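Local coordinates for hypothetical protein Atu1540 (Agrobacterium tumefaciens str. C58, PDB 2HWJ), which is of unknown function but belongs to a family of putative ParB-like nucleases, which makes a role in handling nucleic acid possible, at residues H51-V56 with A63-H68; S10-D15 with V83-V88. One frame throughout, in Å; residues are numbered along the deposited sequence.

Interactions 1 and 2 are the two flanks of one mixed four-stranded sheet, with centres about 7 Å apart. Strands 52-57 and 82-90 lie side by side in the middle and run parallel; interaction 1 adds outer strand 63-65 to the former, interaction 2 adds outer strand 9-13 to the latter. Probable backbone hydrogen bonds join the inner strands, Val-53 N to Leu-84 O at 3.0 Å and Val-55 O to Val-88 N at 3.0 Å. The outer strands also meet over one face, where Ala-63 CB lies 3.6 Å from Ile-12 CD1. Along the chain, interaction 1 is nested inside the loop that interaction 2 closes. Both contacts also touch the second subunit.

Interaction 1: residues H51-V56 with A63-H68; sequences HIVPVV and AYLIDH
Val-56 and Tyr-64 form an antiparallel hydrogen-bonded pair whose backbones are joined twice. Tyr-64 N gives a nearly straight bond (175° at the hydrogen) to Val-56 O, 3.0 Å away. The return bond, Val-56 N to Tyr-64 O, is also 3.0 Å but more bent, and the same oxygen takes a CA-H contact from Val-55. Further along, Ile-66 N reaches Pro-54 O at 3.2 Å. Proline, without an N-H, can take part in the backbone ladder here only as acceptor. Together these bonds make a beta hairpin, with Val-55 and Leu-65 as its non-hydrogen-bonded pair. The two strands are strongly twisted, their directions 131° apart. Just beyond the second strand, His-68 takes the N-cap position of helix 69-77.

The apolar contacts divide between the sheet's faces. On the face of Val-56 and Tyr-64, the side chains of Val-56 and Ile-66 cross, with CG2 of the valine 3.9 Å from CG1 of the isoleucine, and Met-103 of helix 96-105 touches Val-56, Ile-66 and Tyr-64. The tyrosine ring leads away from Val-56, its CG anti to the carbonyl carbon, and meets Phe-99. On the face of Val-55 and Leu-65, Val-55 CG1 lies 4.0 Å from Ala-63 CB; the alanine, with only a methyl, meets the valine branch beside it. Leu-65 extends CD1 crosswise to Val-53 CG1, because its CG stands anti to the backbone N (chi1 177°); Val-72 of helix 69-77 packs on both residues.

Pro-54 packs against the residues that lead into that helix, its puckered ring resting along one side on Asp-67 and His-68. CD meets the edge of the His-68 imidazole, 3.6 Å from CD2, while CG rests 3.9 Å from Asp-67 CB.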
loop_
_atom_site.group_PDB
_atom_site.type_symbol
_atom_site.label_atom_id
_atom_site.label_comp_id
_atom_site.label_asym_id
_atom_site.label_seq_id
_atom_site.Cartn_x
_atom_site.Cartn_y
_atom_site.Cartn_z
ATOM N N HIS A 51 -16.150 21.218 2.642
ATOM C CA HIS A 51 -15.005 20.407 2.338
ATOM C C HIS A 51 -14.095 20.467 3.511
ATOM O O HIS A 51 -14.030 21.484 4.218
ATOM C CB HIS A 51 -14.289 20.927 1.089
ATOM C CG HIS A 51 -15.228 21.181 -0.035
ATOM N ND1 HIS A 51 -15.789 22.429 -0.264
ATOM C CD2 HIS A 51 -15.821 20.326 -0.913
ATOM C CE1 HIS A 51 -16.620 22.344 -1.295
ATOM N NE2 HIS A 51 -16.674 21.077 -1.688
ATOM N N ILE A 52 -13.423 19.339 3.698
ATOM C CA ILE A 52 -12.401 19.144 4.688
ATOM C C ILE A 52 -11.226 18.762 3.878
ATOM O O ILE A 52 -11.331 17.923 3.024
ATOM C CB ILE A 52 -12.673 17.883 5.544
ATOM C CG1 ILE A 52 -14.131 17.568 5.458
ATOM C CG2 ILE A 52 -12.139 18.077 6.977
ATOM C CD1 ILE A 52 -14.723 16.692 6.714
ATOM N N VAL A 53 -10.076 19.200 4.290
ATOM C CA VAL A 53 -8.924 19.006 3.508
ATOM C C VAL A 53 -7.880 18.472 4.462
ATOM O O VAL A 53 -7.830 18.894 5.600
ATOM C CB VAL A 53 -8.732 20.389 2.908
ATOM C CG1 VAL A 53 -7.470 21.099 3.266
ATOM C CG2 VAL A 53 -9.209 20.387 1.452
ATOM N N PRO A 54 -7.133 17.442 4.070
ATOM C CA PRO A 54 -6.155 16.857 5.029
ATOM C C PRO A 54 -4.894 17.683 5.084
ATOM O O PRO A 54 -4.490 18.291 4.115
ATOM C CB PRO A 54 -5.818 15.525 4.378
ATOM C CG PRO A 54 -5.886 15.736 3.002
ATOM C CD PRO A 54 -7.076 16.741 2.778
ATOM N N VAL A 55 -4.189 17.644 6.171
ATOM C CA VAL A 55 -3.112 18.617 6.413
ATOM C C VAL A 55 -2.082 17.994 7.375
ATOM O O VAL A 55 -2.366 17.015 8.037
ATOM C CB VAL A 55 -3.826 19.758 7.102
ATOM C CG1 VAL A 55 -3.172 20.168 8.432
ATOM C CG2 VAL A 55 -4.264 20.854 6.127
ATOM N N VAL A 56 -0.878 18.526 7.451
ATOM C CA VAL A 56 0.160 17.948 8.291
ATOM C C VAL A 56 0.668 19.092 9.101
ATOM O O VAL A 56 0.791 20.170 8.617
ATOM C CB VAL A 56 1.280 17.367 7.346
ATOM C CG1 VAL A 56 2.650 17.465 7.936
ATOM C CG2 VAL A 56 1.026 15.944 7.047
ATOM N N ALA A 63 0.499 24.769 8.983
ATOM C CA ALA A 63 -0.198 23.637 8.393
ATOM C C ALA A 63 0.129 23.478 6.897
ATOM O O ALA A 63 -0.051 24.447 6.121
ATOM C CB ALA A 63 -1.650 23.847 8.551
ATOM N N TYR A 64 0.545 22.271 6.488
ATOM C CA TYR A 64 0.832 21.978 5.053
ATOM C C TYR A 64 -0.246 21.177 4.399
ATOM O O TYR A 64 -0.580 20.120 4.913
ATOM C CB TYR A 64 2.175 21.205 4.917
ATOM C CG TYR A 64 3.286 22.118 5.268
ATOM C CD1 TYR A 64 3.444 22.536 6.616
ATOM C CD2 TYR A 64 4.074 22.723 4.255
ATOM C CE1 TYR A 64 4.433 23.484 6.978
ATOM C CE2 TYR A 64 5.072 23.643 4.595
ATOM C CZ TYR A 64 5.236 23.999 5.971
ATOM O OH TYR A 64 6.165 24.889 6.369
ATOM N N LEU A 65 -0.788 21.662 3.306
ATOM C CA LEU A 65 -1.932 21.052 2.582
ATOM C C LEU A 65 -1.409 19.836 1.872
ATOM O O LEU A 65 -0.397 19.917 1.181
ATOM C CB LEU A 65 -2.408 22.006 1.477
ATOM C CG LEU A 65 -3.530 21.466 0.614
ATOM C CD1 LEU A 65 -4.782 21.104 1.453
ATOM C CD2 LEU A 65 -3.912 22.425 -0.517
ATOM N N ILE A 66 -2.110 18.720 1.979
ATOM C CA ILE A 66 -1.565 17.432 1.481
ATOM C C ILE A 66 -2.309 16.940 0.240
ATOM O O ILE A 66 -1.805 16.174 -0.581
ATOM C CB ILE A 66 -1.560 16.390 2.652
ATOM C CG1 ILE A 66 -0.272 16.565 3.374
ATOM C CG2 ILE A 66 -1.620 14.976 2.213
ATOM C CD1 ILE A 66 0.698 17.080 2.426
ATOM N N ASP A 67 -3.522 17.394 0.057
ATOM C CA ASP A 67 -4.191 16.973 -1.131
ATOM C C ASP A 67 -5.096 18.079 -1.552
ATOM O O ASP A 67 -5.290 19.032 -0.773
ATOM C CB ASP A 67 -5.052 15.748 -0.793
ATOM C CG ASP A 67 -5.185 14.835 -1.961
ATOM O OD1 ASP A 67 -4.576 15.174 -3.020
ATOM O OD2 ASP A 67 -5.884 13.802 -1.826
ATOM N N HIS A 68 -5.734 17.943 -2.704
ATOM C CA HIS A 68 -6.783 18.900 -3.021
ATOM C C HIS A 68 -6.297 20.305 -3.263
ATOM O O HIS A 68 -6.989 21.257 -2.948
ATOM C CB HIS A 68 -7.898 18.912 -1.984
ATOM C CG HIS A 68 -8.399 17.546 -1.672
ATOM N ND1 HIS A 68 -9.220 16.842 -2.530
ATOM C CD2 HIS A 68 -8.154 16.720 -0.623
ATOM C CE1 HIS A 68 -9.466 15.650 -2.019
ATOM N NE2 HIS A 68 -8.825 15.553 -0.873
#

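Interaction 2: residues S10-D15 with V83-V88; sequences SRIAID and VLTSEV
Ser-10 N donates to Thr-85 O over 2.8 Å in a nearly straight bond, 175° at the hydrogen. Thr-85 N answers to Ser-10 O at 2.9 Å. A third link joins the side chains of the pair: Ser-10 OG and Thr-85 OG1 are 2.9 Å apart, and either may be the donor. Each hydroxyl lies between its own backbone N and carbonyl carbon (chi1 37° and 52°), which brings the two oxygens together on one face of the sheet. On a hydrogen-bonded pair, two one-carbon hydroxyl arms can meet directly across the strands.

The next hydrogen-bonded pair, Ile-12 with Val-83, repeats the pattern without polar side chains: Val-83 N to Ile-12 O is 2.9 Å and Ile-12 N to Val-83 O 3.3 Å. Its branched residues share that face with the hydroxyl pair. The side chains of Ile-12 and Thr-85 cross at about a right angle, with Ile-12 CG2 3.7 Å from Thr-85 CG2, so the threonine offers its oxygen to Ser-10 and its methyl to the isoleucine. Val-83 CG1 meets Ile-14 CG1 at 3.9 Å just beyond the strand.

On the reverse face, Arg-11 bends at chi2 and lays its methylene CD 3.6 Å from Leu-84 CD2, so that its aliphatic part lies against the leucine branch. Leu-48 and Leu-9 of the second subunit also pack on Arg-11 and Leu-84 respectively.

Strand 9-13 is the outermost of this chain's sheet on its side, set antiparallel against 82-90, whose far side is bonded to strand 52-57, and Ile-14 packs on Val-72 and Ser-76 of helix 69-77.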
loop_
_atom_site.group_PDB
_atom_site.type_symbol
_atom_site.label_atom_id
_atom_site.label_comp_id
_atom_site.label_asym_id
_atom_site.label_seq_id
_atom_site.Cartn_x
_atom_site.Cartn_y
_atom_site.Cartn_z
ATOM N N SER A 10 -10.367 20.846 12.408
ATOM C CA SER A 10 -10.017 22.230 12.637
ATOM C C SER A 10 -10.314 23.018 11.441
ATOM O O SER A 10 -11.093 22.568 10.595
ATOM C CB SER A 10 -8.582 22.475 13.086
ATOM O OG SER A 10 -7.732 21.605 12.435
ATOM N N ARG A 11 -9.664 24.177 11.355
ATOM C CA ARG A 11 -10.168 25.331 10.644
ATOM C C ARG A 11 -9.047 26.299 10.411
ATOM O O ARG A 11 -8.452 26.753 11.335
ATOM C CB ARG A 11 -11.145 26.022 11.547
ATOM C CG ARG A 11 -11.897 27.209 10.915
ATOM C CD ARG A 11 -12.863 26.695 9.927
ATOM N NE ARG A 11 -13.844 27.681 9.519
ATOM C CZ ARG A 11 -14.253 28.711 10.243
ATOM N NH1 ARG A 11 -13.755 28.911 11.458
ATOM N NH2 ARG A 11 -15.154 29.532 9.714
ATOM N N ILE A 12 -8.774 26.649 9.172
ATOM C CA ILE A 12 -7.683 27.524 8.856
ATOM C C ILE A 12 -8.068 28.450 7.727
ATOM O O ILE A 12 -8.962 28.123 6.875
ATOM C CB ILE A 12 -6.458 26.717 8.431
ATOM C CG1 ILE A 12 -5.148 27.529 8.504
ATOM C CG2 ILE A 12 -6.635 26.237 7.052
ATOM C CD1 ILE A 12 -3.948 26.623 8.583
ATOM N N ALA A 13 -7.363 29.582 7.717
ATOM C CA ALA A 13 -7.493 30.576 6.678
ATOM C C ALA A 13 -6.715 30.023 5.531
ATOM O O ALA A 13 -5.504 29.703 5.668
ATOM C CB ALA A 13 -6.868 31.848 7.090
ATOM N N ILE A 14 -7.381 29.945 4.391
ATOM C CA ILE A 14 -6.714 29.503 3.201
ATOM C C ILE A 14 -5.454 30.330 2.894
ATOM O O ILE A 14 -4.465 29.813 2.382
ATOM C CB ILE A 14 -7.657 29.519 1.982
ATOM C CG1 ILE A 14 -8.766 28.456 2.129
ATOM C CG2 ILE A 14 -6.829 29.285 0.694
ATOM C CD1 ILE A 14 -9.947 28.795 1.269
ATOM N N ASP A 15 -5.451 31.603 3.229
ATOM C CA ASP A 15 -4.243 32.337 2.925
ATOM C C ASP A 15 -3.077 31.857 3.854
ATOM O O ASP A 15 -2.017 32.390 3.843
ATOM C CB ASP A 15 -4.520 33.846 2.998
ATOM C CG ASP A 15 -4.731 34.307 4.405
ATOM O OD1 ASP A 15 -4.088 33.726 5.296
ATOM O OD2 ASP A 15 -5.530 35.249 4.671
ATOM N N VAL A 83 -11.129 27.043 5.349
ATOM C CA VAL A 83 -11.533 25.716 4.958
ATOM C C VAL A 83 -11.361 24.762 6.179
ATOM O O VAL A 83 -10.423 24.918 6.931
ATOM C CB VAL A 83 -10.743 25.238 3.731
ATOM C CG1 VAL A 83 -9.209 25.071 4.033
ATOM C CG2 VAL A 83 -11.265 23.884 3.243
ATOM N N LEU A 84 -12.246 23.789 6.379
ATOM C CA LEU A 84 -12.056 22.777 7.416
ATOM C C LEU A 84 -10.920 21.884 7.041
ATOM O O LEU A 84 -10.666 21.655 5.825
ATOM C CB LEU A 84 -13.262 21.903 7.472
ATOM C CG LEU A 84 -14.554 22.657 7.771
ATOM C CD1 LEU A 84 -15.679 21.688 7.848
ATOM C CD2 LEU A 84 -14.412 23.576 9.024
ATOM N N THR A 85 -10.218 21.384 8.044
ATOM C CA THR A 85 -9.014 20.619 7.827
ATOM C C THR A 85 -9.011 19.523 8.905
ATOM O O THR A 85 -9.708 19.626 9.922
ATOM C CB THR A 85 -7.776 21.416 8.238
ATOM O OG1 THR A 85 -7.966 21.895 9.587
ATOM C CG2 THR A 85 -7.481 22.613 7.347
ATOM N N SER A 86 -8.178 18.498 8.696
ATOM C CA SER A 86 -7.996 17.463 9.646
ATOM C C SER A 86 -6.523 17.169 9.595
ATOM O O SER A 86 -5.985 16.846 8.525
ATOM C CB SER A 86 -8.730 16.226 9.217
ATOM O OG SER A 86 -8.592 15.267 10.243
ATOM N N GLU A 87 -5.871 17.345 10.735
ATOM C CA GLU A 87 -4.495 17.081 10.860
ATOM C C GLU A 87 -4.361 15.567 10.858
ATOM O O GLU A 87 -4.937 14.902 11.711
ATOM C CB GLU A 87 -3.991 17.734 12.162
ATOM C CG GLU A 87 -2.539 17.476 12.533
ATOM C CD GLU A 87 -2.088 18.225 13.857
ATOM O OE1 GLU A 87 -1.780 17.538 14.908
ATOM O OE2 GLU A 87 -2.001 19.488 13.825
ATOM N N VAL A 88 -3.594 15.039 9.904
ATOM C CA VAL A 88 -3.310 13.616 9.804
ATOM C C VAL A 88 -1.867 13.216 10.148
ATOM O O VAL A 88 -1.476 12.053 9.977
ATOM C CB VAL A 88 -3.596 13.053 8.409
ATOM C CG1 VAL A 88 -5.030 13.231 8.092
ATOM C CG2 VAL A 88 -2.697 13.718 7.353
#